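Side-chain contacts in putative hydantoin racemase (Klebsiella pneumoniae subsp. pneumoniae, PDB 3QVL), which racemises allantoin and probably other 5-monosubstituted hydantoins, as a member of the HyuE family of Asp/Glu/hydantoin racemases: residues A100-A105 with F112-T117; A76-P81 with A177-S182; T106-R111 with R197-D202; H142-P147 with R163-R168. One frame throughout, in Å; residues are numbered along the deposited sequence. Where two conformers were deposited one is given.

Contact 1 of 4, residues A100-A105 with F112-T117; sequences AAMHMA and FSIVTT. With 5HY ([(4R)-2,5-dioxoimidazolidin-4-yl]acetic acid), chain C.
Ala105 and Phe112 make the closest part of this interface between helix 97-108 and strand 112-116. The methyl CB of Ala105 lies 3.6 Å from CD2 of the Phe112 ring and 3.8 Å from its CG, meeting the ring obliquely near its root. With chi1 at 62°, CG of Phe112 sits between the backbone N and the carbonyl carbon, which carries the ring along the helix so its far end also finds a partner: CZ is 3.9 Å from Met102 CG, again obliquely. Met102 then runs on with an extended chain, and its terminal CE stops 4.0 Å from Ile114 CD1. This end is looser, held by a single methyl-methyl approach, yet it does not open to solvent, since all four residues are buried and Leu129 and Tyr132 also touch Met102. Beyond Ile114 the chain leaves the helix, and just past the strand's end Thr117 OG1 donates a 2.7 Å hydrogen bond to carboxylate OD1 of 5HY. The axes of segments 100-105 and 112-116 approach to 9.9 Å and run nearly antiparallel, at 155°; Val179 of strand 177-180 touches Ala105 and Phe112, while helix 122-132 meets Met102 and Phe112.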
loop_
_atom_site.group_PDB
_atom_site.type_symbol
_atom_site.label_atom_id
_atom_site.label_comp_id
_atom_site.label_asym_id
_atom_site.label_seq_id
_atom_site.Cartn_x
_atom_site.Cartn_y
_atom_site.Cartn_z
ATOM N N ALA A 100 12.818 -7.658 -16.117
ATOM C CA ALA A 100 13.745 -6.793 -16.846
ATOM C C ALA A 100 13.043 -5.675 -17.617
ATOM O O ALA A 100 13.499 -4.532 -17.597
ATOM C CB ALA A 100 14.612 -7.616 -17.777
ATOM N N ALA A 101 11.940 -6.010 -18.287
ATOM C CA ALA A 101 11.176 -5.036 -19.070
ATOM C C ALA A 101 10.576 -3.938 -18.194
ATOM O O ALA A 101 10.617 -2.760 -18.555
ATOM C CB ALA A 101 10.088 -5.726 -19.878
ATOM N N MET A 102 10.025 -4.335 -17.048
ATOM C CA MET A 102 9.455 -3.393 -16.083
ATOM C C MET A 102 10.532 -2.495 -15.479
ATOM O O MET A 102 10.327 -1.288 -15.334
ATOM C CB MET A 102 8.706 -4.137 -14.974
ATOM C CG MET A 102 7.420 -4.815 -15.418
ATOM S SD MET A 102 6.729 -5.849 -14.114
ATOM C CE MET A 102 5.393 -6.658 -14.990
ATOM N N HIS A 103 11.673 -3.093 -15.130
ATOM C CA HIS A 103 12.823 -2.355 -14.602
ATOM C C HIS A 103 13.305 -1.281 -15.578
ATOM O O HIS A 103 13.543 -0.138 -15.177
ATOM C CB HIS A 103 13.972 -3.310 -14.254
ATOM C CG HIS A 103 13.879 -3.899 -12.880
ATOM N ND1 HIS A 103 12.988 -4.899 -12.553
ATOM C CD2 HIS A 103 14.582 -3.642 -11.751
ATOM C CE1 HIS A 103 13.137 -5.221 -11.280
ATOM N NE2 HIS A 103 14.097 -4.471 -10.770
ATOM N N MET A 104 13.434 -1.652 -16.852
ATOM C CA MET A 104 13.865 -0.722 -17.901
ATOM C C MET A 104 12.852 0.392 -18.139
ATOM O O MET A 104 13.232 1.539 -18.383
ATOM C CB MET A 104 14.136 -1.458 -19.219
ATOM C CG MET A 104 15.318 -2.425 -19.208
ATOM S SD MET A 104 16.925 -1.680 -18.868
ATOM C CE MET A 104 16.994 -1.827 -17.085
ATOM N N ALA A 105 11.568 0.044 -18.064
ATOM C CA ALA A 105 10.479 0.992 -18.303
ATOM C C ALA A 105 10.489 2.166 -17.330
ATOM O O ALA A 105 10.222 3.303 -17.723
ATOM C CB ALA A 105 9.136 0.280 -18.262
ATOM N N PHE A 112 4.242 3.169 -17.488
ATOM C CA PHE A 112 4.200 2.330 -18.684
ATOM C C PHE A 112 2.881 1.573 -18.812
ATOM O O PHE A 112 2.158 1.389 -17.830
ATOM C CB PHE A 112 5.381 1.348 -18.703
ATOM C CG PHE A 112 5.396 0.376 -17.548
ATOM C CD1 PHE A 112 4.707 -0.834 -17.626
ATOM C CD2 PHE A 112 6.106 0.666 -16.387
ATOM C CE1 PHE A 112 4.721 -1.734 -16.562
ATOM C CE2 PHE A 112 6.126 -0.228 -15.318
ATOM C CZ PHE A 112 5.433 -1.430 -15.406
ATOM N N SER A 113 2.579 1.140 -20.033
ATOM C CA SER A 113 1.445 0.261 -20.287
ATOM C C SER A 113 1.940 -1.100 -20.760
ATOM O O SER A 113 2.914 -1.187 -21.510
ATOM C CB SER A 113 0.510 0.872 -21.331
ATOM O OG SER A 113 -0.076 2.066 -20.846
ATOM N N ILE A 114 1.270 -2.157 -20.311
ATOM C CA ILE A 114 1.604 -3.520 -20.724
ATOM C C ILE A 114 0.652 -3.988 -21.823
ATOM O O ILE A 114 -0.562 -3.803 -21.726
ATOM C CB ILE A 114 1.583 -4.513 -19.526
ATOM C CG1 ILE A 114 2.675 -4.152 -18.510
ATOM C CG2 ILE A 114 1.756 -5.963 -20.004
ATOM C CD1 ILE A 114 2.558 -4.871 -17.173
ATOM N N VAL A 115 1.220 -4.573 -22.876
ATOM C CA VAL A 115 0.437 -5.191 -23.941
ATOM C C VAL A 115 0.827 -6.666 -24.047
ATOM O O VAL A 115 1.913 -6.999 -24.526
ATOM C CB VAL A 115 0.624 -4.474 -25.306
ATOM C CG1 VAL A 115 -0.193 -5.164 -26.399
ATOM C CG2 VAL A 115 0.232 -3.002 -25.204
ATOM N N THR A 116 -0.061 -7.537 -23.574
ATOM C CA THR A 116 0.159 -8.984 -23.620
ATOM C C THR A 116 -0.804 -9.649 -24.616
ATOM O O THR A 116 -1.518 -8.954 -25.343
ATOM C CB THR A 116 0.090 -9.623 -22.200
ATOM O OG1 THR A 116 0.588 -10.966 -22.248
ATOM C CG2 THR A 116 -1.335 -9.615 -21.642
ATOM N N THR A 117 -0.820 -10.981 -24.653
ATOM C CA THR A 117 -1.567 -11.706 -25.686
ATOM C C THR A 117 -2.968 -12.158 -25.240
ATOM O O THR A 117 -3.967 -11.711 -25.805
ATOM C CB THR A 117 -0.750 -12.896 -26.255
ATOM O OG1 THR A 117 0.648 -12.582 -26.228
ATOM C CG2 THR A 117 -1.162 -13.192 -27.690
HETATM C C 5HY C . 5.203 -15.704 -22.710
HETATM N N 5HY C . 3.444 -17.123 -22.279
HETATM O O 5HY C . 5.972 -14.745 -22.735
HETATM C CA 5HY C . 3.924 -15.791 -21.888
HETATM C CB 5HY C . 2.911 -14.678 -22.236
HETATM C CG 5HY C . 2.627 -14.458 -23.731
HETATM O OAB 5HY C . 4.237 -18.785 -23.589
HETATM N NAF 5HY C . 5.376 -16.843 -23.377
HETATM C CAI 5HY C . 4.349 -17.658 -23.106
HETATM O OD1 5HY C . 1.658 -13.719 -24.003
HETATM O OD2 5HY C . 3.373 -15.005 -24.571
#

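Contact 2 of 4, residues A76-P81 with A177-S182; sequences ASFGDP and AIVLGS. Unlike the reference sequence in segment 76-81: Ser77 (reference Cys). Unlike the reference sequence in segment 177-182: Ser182 (reference Cys). With 5HY ([(4R)-2,5-dioxoimidazolidin-4-yl]acetic acid), chain C.
Phe78 rests its ring on Gly181 where two loops of the Asp/Glu racemase fold face each other, each following the C-terminal end of a strand, one from either parallel sheet. The loop carrying Phe78 makes a type I beta turn from Ser77 to Asp80, closed by Asp80 N donating to Ser77 O at 2.9 Å.

The main apolar interaction is CH-pi: Gly181 CA stands 3.4 Å above the centroid of the Phe78 ring, only 6° off the normal, so the backbone itself covers that face. Phe78 CG is turned anti to its backbone N (chi1 -158°), which extends the ring over the glycine and brings CZ within 3.7 Å of Val179 CG1, a methyl lying near the ring plane at the edge. Phe78 CB is also close to Gly181 O, at 3.3 Å.

Polar bonds from both loops end on the ligand. Ser77 and Ser182 differ from the reference sequence, which has cysteine at both places; in relatives of this superfamily a facing cysteine pair serves in proton transfer, so the two positions probably mark the catalytic pair. Both line the 5HY pocket. Ser182 OG donates to carboxylate OD2 of 5HY at 2.6 Å and also bonds to Gly184 N. From the opposing loop, Phe78 N donates to ring carbonyl O of 5HY at 2.9 Å, with an N-H...O angle of 160°.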
loop_
_atom_site.group_PDB
_atom_site.type_symbol
_atom_site.label_atom_id
_atom_site.label_comp_id
_atom_site.label_asym_id
_atom_site.label_seq_id
_atom_site.Cartn_x
_atom_site.Cartn_y
_atom_site.Cartn_z
ATOM N N ALA A 76 12.577 -16.610 -20.195
ATOM C CA ALA A 76 12.003 -15.881 -21.325
ATOM C C ALA A 76 10.497 -16.042 -21.567
ATOM O O ALA A 76 10.054 -16.200 -22.710
ATOM C CB ALA A 76 12.798 -16.167 -22.600
ATOM N N SER A 77 9.734 -16.010 -20.477
ATOM C CA SER A 77 8.273 -15.940 -20.520
ATOM C C SER A 77 7.816 -14.813 -19.598
ATOM O O SER A 77 8.394 -14.617 -18.526
ATOM C CB SER A 77 7.651 -17.265 -20.084
ATOM O OG SER A 77 6.239 -17.222 -20.165
ATOM N N PHE A 78 6.783 -14.081 -20.011
ATOM C CA PHE A 78 6.336 -12.886 -19.276
ATOM C C PHE A 78 5.742 -13.114 -17.875
ATOM O O PHE A 78 5.442 -12.157 -17.161
ATOM C CB PHE A 78 5.389 -12.049 -20.144
ATOM C CG PHE A 78 5.299 -10.607 -19.726
ATOM C CD1 PHE A 78 6.361 -9.734 -19.954
ATOM C CD2 PHE A 78 4.152 -10.121 -19.106
ATOM C CE1 PHE A 78 6.281 -8.398 -19.567
ATOM C CE2 PHE A 78 4.065 -8.787 -18.715
ATOM C CZ PHE A 78 5.131 -7.926 -18.947
ATOM N N GLY A 79 5.581 -14.370 -17.479
ATOM C CA GLY A 79 5.173 -14.680 -16.113
ATOM C C GLY A 79 6.356 -14.936 -15.196
ATOM O O GLY A 79 6.178 -15.155 -13.996
ATOM N N ASP A 80 7.561 -14.900 -15.767
ATOM C CA ASP A 80 8.810 -15.239 -15.067
ATOM C C ASP A 80 8.690 -16.509 -14.207
ATOM O O ASP A 80 9.049 -16.490 -13.027
ATOM C CB ASP A 80 9.299 -14.055 -14.213
ATOM C CG ASP A 80 9.602 -12.811 -15.037
ATOM O OD1 ASP A 80 9.639 -12.894 -16.283
ATOM O OD2 ASP A 80 9.810 -11.740 -14.426
ATOM N N PRO A 81 8.193 -17.617 -14.798
ATOM C CA PRO A 81 7.922 -18.816 -14.004
ATOM C C PRO A 81 9.181 -19.423 -13.394
ATOM O O PRO A 81 10.202 -19.568 -14.075
ATOM C CB PRO A 81 7.298 -19.781 -15.021
ATOM C CG PRO A 81 7.817 -19.340 -16.328
ATOM C CD PRO A 81 7.935 -17.848 -16.231
ATOM N N ALA A 177 5.694 4.859 -22.061
ATOM C CA ALA A 177 6.372 3.699 -22.639
ATOM C C ALA A 177 5.468 2.472 -22.697
ATOM O O ALA A 177 4.461 2.392 -21.990
ATOM C CB ALA A 177 7.646 3.384 -21.861
ATOM N N ILE A 178 5.839 1.523 -23.552
ATOM C CA ILE A 178 5.128 0.255 -23.669
ATOM C C ILE A 178 6.033 -0.898 -23.243
ATOM O O ILE A 178 7.189 -0.983 -23.665
ATOM C CB ILE A 178 4.611 0.009 -25.117
ATOM C CG1 ILE A 178 3.656 1.128 -25.570
ATOM C CG2 ILE A 178 3.967 -1.379 -25.250
ATOM C CD1 ILE A 178 2.360 1.256 -24.765
ATOM N N VAL A 179 5.499 -1.769 -22.395
ATOM C CA VAL A 179 6.158 -3.024 -22.058
ATOM C C VAL A 179 5.455 -4.147 -22.815
ATOM O O VAL A 179 4.259 -4.380 -22.625
ATOM C CB VAL A 179 6.150 -3.288 -20.529
ATOM C CG1 VAL A 179 6.504 -4.738 -20.217
ATOM C CG2 VAL A 179 7.116 -2.348 -19.826
ATOM N N LEU A 180 6.200 -4.816 -23.692
ATOM C CA LEU A 180 5.674 -5.959 -24.432
ATOM C C LEU A 180 5.544 -7.154 -23.494
ATOM O O LEU A 180 6.497 -7.517 -22.801
ATOM C CB LEU A 180 6.566 -6.293 -25.633
ATOM C CG LEU A 180 6.706 -5.221 -26.722
ATOM C CD1 LEU A 180 7.813 -5.587 -27.699
ATOM C CD2 LEU A 180 5.390 -4.982 -27.462
ATOM N N GLY A 181 4.355 -7.749 -23.469
ATOM C CA GLY A 181 4.027 -8.789 -22.499
ATOM C C GLY A 181 4.127 -10.214 -23.006
ATOM O O GLY A 181 3.359 -11.079 -22.582
ATOM N N SER A 182 5.079 -10.459 -23.903
ATOM C CA SER A 182 5.278 -11.785 -24.485
ATOM C C SER A 182 6.695 -11.976 -25.009
ATOM O O SER A 182 7.283 -11.057 -25.582
ATOM C CB SER A 182 4.283 -12.026 -25.624
ATOM O OG SER A 182 4.502 -13.286 -26.236
HETATM C C 5HY C . 5.203 -15.704 -22.710
HETATM N N 5HY C . 3.444 -17.123 -22.279
HETATM O O 5HY C . 5.972 -14.745 -22.735
HETATM C CA 5HY C . 3.924 -15.791 -21.888
HETATM C CB 5HY C . 2.911 -14.678 -22.236
HETATM C CG 5HY C . 2.627 -14.458 -23.731
HETATM O OAB 5HY C . 4.237 -18.785 -23.589
HETATM N NAF 5HY C . 5.376 -16.843 -23.377
HETATM C CAI 5HY C . 4.349 -17.658 -23.106
HETATM O OD1 5HY C . 1.658 -13.719 -24.003
HETATM O OD2 5HY C . 3.373 -15.005 -24.571
#

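Contact 3 of 4, residues T106-R111 with R197-D202; sequences TMVATR and RVPVID
Val108 turns one methyl, CG2, into the angle between Pro199 and Ile201, and that branch makes most of the contact. Its chi1 of -71° sets CG1 beside the backbone N, anti to the carbonyl carbon, and leaves CG2 between N and carbonyl carbon. There CG2 is equidistant from two atoms of the proline ring, 3.8 Å from Pro199 CB and 3.8 Å from Pro199 CG. The ring's C-gamma exo pucker fixes where CG lies, and this atom comes within 4.0 Å of Val108 CB as well. Val108 and Pro199 pass each other side by side, pointing opposite ways.

Ile201 supplies the second wall. Its CG1 is anti to the carbonyl carbon and the chain continues nearly extended (chi2 155°), carrying CD1 forward to 4.0 Å from Val108 CG2. The patch is purely apolar and small, burying 109 Å² in all, and its three residues are buried. It is not closed by this chain alone: Ala220 of the second subunit packs on both Val108 and Pro199.

The contact ties the weakly bonded end of helix 97-108 to strand 200-201, the edge strand of its sheet within the chain, and to the loop residue just before it. Ile201 also leans on Ala101 and Ala105 of that helix, Pro199 and Ala109 both touch Ala177 on neighbouring strand 177-180, and Asp202 caps the start of helix 203-216.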
loop_
_atom_site.group_PDB
_atom_site.type_symbol
_atom_site.label_atom_id
_atom_site.label_comp_id
_atom_site.label_asym_id
_atom_site.label_seq_id
_atom_site.Cartn_x
_atom_site.Cartn_y
_atom_site.Cartn_z
ATOM N N THR A 106 10.811 1.885 -16.069
ATOM C CA THR A 106 10.843 2.912 -15.026
ATOM C C THR A 106 12.048 3.846 -15.167
ATOM O O THR A 106 12.097 4.908 -14.540
ATOM C CB THR A 106 10.835 2.295 -13.608
ATOM O OG1 THR A 106 12.013 1.501 -13.420
ATOM C CG2 THR A 106 9.595 1.430 -13.393
ATOM N N MET A 107 13.012 3.446 -15.994
ATOM C CA MET A 107 14.222 4.233 -16.222
ATOM C C MET A 107 14.086 5.212 -17.392
ATOM O O MET A 107 14.903 6.123 -17.541
ATOM C CB MET A 107 15.422 3.310 -16.449
ATOM C CG MET A 107 15.809 2.479 -15.237
ATOM S SD MET A 107 17.217 1.406 -15.569
ATOM C CE MET A 107 17.289 0.468 -14.046
ATOM N N VAL A 108 13.055 5.023 -18.214
ATOM C CA VAL A 108 12.855 5.850 -19.411
ATOM C C VAL A 108 11.491 6.549 -19.472
ATOM O O VAL A 108 11.241 7.361 -20.366
ATOM C CB VAL A 108 13.101 5.051 -20.726
ATOM C CG1 VAL A 108 14.584 4.740 -20.899
ATOM C CG2 VAL A 108 12.262 3.773 -20.763
ATOM N N ALA A 109 10.616 6.225 -18.521
ATOM C CA ALA A 109 9.280 6.816 -18.445
ATOM C C ALA A 109 8.769 6.834 -17.008
ATOM O O ALA A 109 9.211 6.039 -16.176
ATOM C CB ALA A 109 8.308 6.058 -19.345
ATOM N N THR A 110 7.839 7.744 -16.722
ATOM C CA THR A 110 7.211 7.805 -15.403
ATOM C C THR A 110 6.272 6.617 -15.209
ATOM O O THR A 110 6.280 5.976 -14.156
ATOM C CB THR A 110 6.430 9.118 -15.186
ATOM O OG1 THR A 110 5.469 9.287 -16.236
ATOM C CG2 THR A 110 7.378 10.311 -15.161
ATOM N N ARG A 111 5.467 6.336 -16.231
ATOM C CA ARG A 111 4.542 5.205 -16.208
ATOM C C ARG A 111 4.535 4.467 -17.543
ATOM O O ARG A 111 4.789 5.060 -18.594
ATOM C CB ARG A 111 3.124 5.661 -15.848
ATOM C CG ARG A 111 2.984 6.268 -14.453
ATOM C CD ARG A 111 1.530 6.363 -14.022
ATOM N NE ARG A 111 0.729 7.156 -14.953
ATOM C CZ ARG A 111 -0.599 7.201 -14.955
ATOM N NH1 ARG A 111 -1.232 7.953 -15.844
ATOM N NH2 ARG A 111 -1.299 6.498 -14.072
ATOM N N ARG A 197 7.872 6.435 -31.769
ATOM C CA ARG A 197 8.738 7.451 -31.145
ATOM C C ARG A 197 8.702 7.440 -29.609
ATOM O O ARG A 197 8.889 8.474 -28.963
ATOM C CB ARG A 197 8.435 8.853 -31.699
ATOM N N VAL A 198 8.457 6.260 -29.041
ATOM C CA VAL A 198 8.494 6.041 -27.593
ATOM C C VAL A 198 9.208 4.714 -27.310
ATOM O O VAL A 198 9.303 3.870 -28.203
ATOM C CB VAL A 198 7.071 6.006 -26.954
ATOM C CG1 VAL A 198 6.336 7.322 -27.166
ATOM C CG2 VAL A 198 6.252 4.831 -27.483
ATOM N N PRO A 199 9.721 4.528 -26.077
ATOM C CA PRO A 199 10.311 3.234 -25.741
ATOM C C PRO A 199 9.275 2.112 -25.741
ATOM O O PRO A 199 8.327 2.134 -24.951
ATOM C CB PRO A 199 10.865 3.452 -24.326
ATOM C CG PRO A 199 11.033 4.918 -24.201
ATOM C CD PRO A 199 9.925 5.515 -25.002
ATOM N N VAL A 200 9.447 1.163 -26.656
ATOM C CA VAL A 200 8.672 -0.071 -26.658
ATOM C C VAL A 200 9.655 -1.171 -26.281
ATOM O O VAL A 200 10.581 -1.475 -27.036
ATOM C CB VAL A 200 8.007 -0.348 -28.028
ATOM C CG1 VAL A 200 7.155 -1.609 -27.968
ATOM C CG2 VAL A 200 7.157 0.843 -28.461
ATOM N N ILE A 201 9.453 -1.749 -25.102
ATOM C CA ILE A 201 10.486 -2.549 -24.450
ATOM C C ILE A 201 10.235 -4.053 -24.512
ATOM O O ILE A 201 9.169 -4.538 -24.123
ATOM C CB ILE A 201 10.711 -2.079 -22.986
ATOM C CG1 ILE A 201 11.157 -0.612 -22.976
ATOM C CG2 ILE A 201 11.744 -2.957 -22.273
ATOM C CD1 ILE A 201 10.846 0.128 -21.701
ATOM N N ASP A 202 11.234 -4.769 -25.020
ATOM C CA ASP A 202 11.255 -6.224 -25.008
ATOM C C ASP A 202 12.083 -6.712 -23.826
ATOM O O ASP A 202 13.250 -6.336 -23.674
ATOM C CB ASP A 202 11.834 -6.760 -26.322
ATOM C CG ASP A 202 12.398 -8.165 -26.190
ATOM O OD1 ASP A 202 11.701 -9.046 -25.644
ATOM O OD2 ASP A 202 13.541 -8.387 -26.640
#

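Contact 4 of 4, residues H142-P147 with R163-R168; sequences HAIDLP and RERCIR
The guanidinium of Arg165 lies flat on the imidazole of His142, with centres 3.5 Å apart and planes inclined by only 5°. Arg165 CZ stands over the middle of the ring; NH1 lies 3.5 Å from His142 CD2 and NH2 3.5 Å from His142 ND1, so the two amino groups straddle the ring while NE lies toward CG. The arginine chain bends at chi2 (-93°) and chi3 to fold the group down; its CD comes so near His142 CB that the placing of the chain there is somewhat doubtful. The two residues belong to a beta-alpha-beta crossover: strand 138-143 leads through helix 157-172 to parallel strand 177-180, with strand 112-116 lying between the two in the sheet. Polar neighbours hold both flat groups by their rims. His142 NE2 is hydrogen-bonded to Asp173, which may polarise the imidazole and help it accept a cation on its face. In the guanidinium plane, Arg165 NE donates to a water at 2.8 Å, and that water donates in turn to Ala143 O at 3.1 Å. Further along the chain Ile144 touches the base of the arginine more loosely, its CG2 being 4.3 Å from Arg165 CB.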
loop_
_atom_site.group_PDB
_atom_site.type_symbol
_atom_site.label_atom_id
_atom_site.label_comp_id
_atom_site.label_asym_id
_atom_site.label_seq_id
_atom_site.Cartn_x
_atom_site.Cartn_y
_atom_site.Cartn_z
ATOM N N HIS A 142 -3.124 -4.393 -20.969
ATOM C CA HIS A 142 -3.998 -4.760 -22.077
ATOM C C HIS A 142 -3.621 -6.110 -22.672
ATOM O O HIS A 142 -2.461 -6.524 -22.617
ATOM C CB HIS A 142 -3.945 -3.708 -23.185
ATOM C CG HIS A 142 -4.116 -2.300 -22.706
ATOM N ND1 HIS A 142 -5.287 -1.837 -22.145
ATOM C CD2 HIS A 142 -3.266 -1.246 -22.726
ATOM C CE1 HIS A 142 -5.146 -0.562 -21.830
ATOM N NE2 HIS A 142 -3.930 -0.179 -22.172
ATOM N N ALA A 143 -4.614 -6.784 -23.243
ATOM C CA ALA A 143 -4.397 -8.013 -23.997
ATOM C C ALA A 143 -4.992 -7.866 -25.393
ATOM O O ALA A 143 -6.041 -7.240 -25.560
ATOM C CB ALA A 143 -5.013 -9.196 -23.274
ATOM N N ILE A 144 -4.320 -8.440 -26.389
ATOM C CA ILE A 144 -4.791 -8.370 -27.779
ATOM C C ILE A 144 -5.853 -9.428 -28.097
ATOM O O ILE A 144 -6.408 -9.448 -29.200
ATOM C CB ILE A 144 -3.624 -8.433 -28.810
ATOM C CG1 ILE A 144 -2.837 -9.745 -28.680
ATOM C CG2 ILE A 144 -2.718 -7.206 -28.669
ATOM C CD1 ILE A 144 -1.976 -10.081 -29.889
ATOM N N ASP A 145 -6.123 -10.294 -27.118
ATOM C CA ASP A 145 -7.169 -11.325 -27.193
ATOM C C ASP A 145 -6.930 -12.383 -28.279
ATOM O O ASP A 145 -7.826 -12.706 -29.065
ATOM C CB ASP A 145 -8.564 -10.696 -27.323
ATOM N N LEU A 146 -5.711 -12.914 -28.309
ATOM C CA LEU A 146 -5.364 -14.034 -29.179
ATOM C C LEU A 146 -4.564 -15.065 -28.388
ATOM O O LEU A 146 -3.956 -14.720 -27.372
ATOM C CB LEU A 146 -4.558 -13.556 -30.393
ATOM C CG LEU A 146 -5.267 -12.783 -31.512
ATOM C CD1 LEU A 146 -4.255 -12.350 -32.558
ATOM C CD2 LEU A 146 -6.379 -13.605 -32.159
ATOM N N PRO A 147 -4.568 -16.338 -28.838
ATOM C CA PRO A 147 -3.683 -17.327 -28.224
ATOM C C PRO A 147 -2.225 -16.897 -28.344
ATOM O O PRO A 147 -1.860 -16.218 -29.305
ATOM C CB PRO A 147 -3.930 -18.586 -29.059
ATOM C CG PRO A 147 -5.302 -18.415 -29.599
ATOM C CD PRO A 147 -5.446 -16.946 -29.857
ATOM N N ARG A 163 0.572 -3.562 -32.493
ATOM C CA ARG A 163 0.822 -2.206 -32.981
ATOM C C ARG A 163 -0.363 -1.276 -32.706
ATOM O O ARG A 163 -0.187 -0.193 -32.146
ATOM C CB ARG A 163 1.149 -2.238 -34.478
ATOM C CG ARG A 163 1.483 -0.884 -35.087
ATOM C CD ARG A 163 1.580 -0.980 -36.601
ATOM N NE ARG A 163 1.469 0.329 -37.240
ATOM C CZ ARG A 163 0.326 0.885 -37.636
ATOM N NH1 ARG A 163 -0.829 0.252 -37.466
ATOM N NH2 ARG A 163 0.337 2.083 -38.206
ATOM N N GLU A 164 -1.563 -1.717 -33.088
ATOM C CA GLU A 164 -2.791 -0.940 -32.895
ATOM C C GLU A 164 -3.092 -0.689 -31.419
ATOM O O GLU A 164 -3.523 0.404 -31.044
ATOM C CB GLU A 164 -3.980 -1.638 -33.561
ATOM C CG GLU A 164 -3.963 -1.594 -35.086
ATOM C CD GLU A 164 -5.080 -2.410 -35.722
ATOM O OE1 GLU A 164 -6.000 -2.852 -34.999
ATOM O OE2 GLU A 164 -5.039 -2.607 -36.955
ATOM N N ARG A 165 -2.863 -1.706 -30.591
ATOM C CA ARG A 165 -3.059 -1.592 -29.148
ATOM C C ARG A 165 -2.041 -0.674 -28.474
ATOM O O ARG A 165 -2.371 0.007 -27.502
ATOM C CB ARG A 165 -3.071 -2.972 -28.490
ATOM C CG ARG A 165 -4.387 -3.299 -27.817
ATOM C CD ARG A 165 -4.318 -2.904 -26.360
ATOM N NE ARG A 165 -5.578 -2.389 -25.828
ATOM C CZ ARG A 165 -5.794 -1.112 -25.520
ATOM N NH1 ARG A 165 -4.842 -0.203 -25.696
ATOM N NH2 ARG A 165 -6.967 -0.740 -25.030
ATOM N N CYS A 166 -0.817 -0.658 -28.997
ATOM C CA CYS A 166 0.224 0.251 -28.519
ATOM C C CYS A 166 -0.132 1.708 -28.811
ATOM O O CYS A 166 0.017 2.572 -27.945
ATOM C CB CYS A 166 1.577 -0.094 -29.144
ATOM S SG CYS A 166 2.344 -1.597 -28.503
ATOM N N ILE A 167 -0.607 1.965 -30.030
ATOM C CA ILE A 167 -1.048 3.300 -30.448
ATOM C C ILE A 167 -2.194 3.798 -29.566
ATOM O O ILE A 167 -2.187 4.948 -29.117
ATOM C CB ILE A 167 -1.471 3.326 -31.948
ATOM C CG1 ILE A 167 -0.273 3.007 -32.848
ATOM C CG2 ILE A 167 -2.064 4.689 -32.328
ATOM C CD1 ILE A 167 -0.638 2.613 -34.274
ATOM N N ARG A 168 -3.165 2.922 -29.313
ATOM C CA ARG A 168 -4.318 3.258 -28.483
ATOM C C ARG A 168 -3.929 3.476 -27.019
ATOM O O ARG A 168 -4.487 4.349 -26.350
ATOM C CB ARG A 168 -5.407 2.187 -28.604
ATOM C CG ARG A 168 -6.768 2.648 -28.113
ATOM C CD ARG A 168 -7.906 1.955 -28.844
ATOM N NE ARG A 168 -8.247 0.657 -28.264
ATOM C CZ ARG A 168 -9.086 0.480 -27.246
ATOM N NH1 ARG A 168 -9.676 1.519 -26.666
ATOM N NH2 ARG A 168 -9.336 -0.744 -26.802
HETATM O O HOH W 1 -7.417 -4.457 -25.487
#

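Overall arrangement
All four contacts reach the parallel sheet ordered 138-143, 112-116, 177-180, 200-201. Contacts 1 and 2 lie closest, their centres about 6 Å apart, on adjacent central strands, and both touch 5HY. Contact 3, centred about 8 Å from contact 1, shares helix 97-108 with it and reaches one edge strand; contact 4 uses the other edge strand, its centre about 17 Å from that of contact 3 and about 13 Å from that of contact 1. Along the chain, contacts 1 and 4 come in series inside the loop closed by contact 2; contact 3 crosses contacts 1 and 2. Contact 2 bridges to the loop after strand 72-75, so the ligand lies between loops at C-terminal strand ends of both sheets.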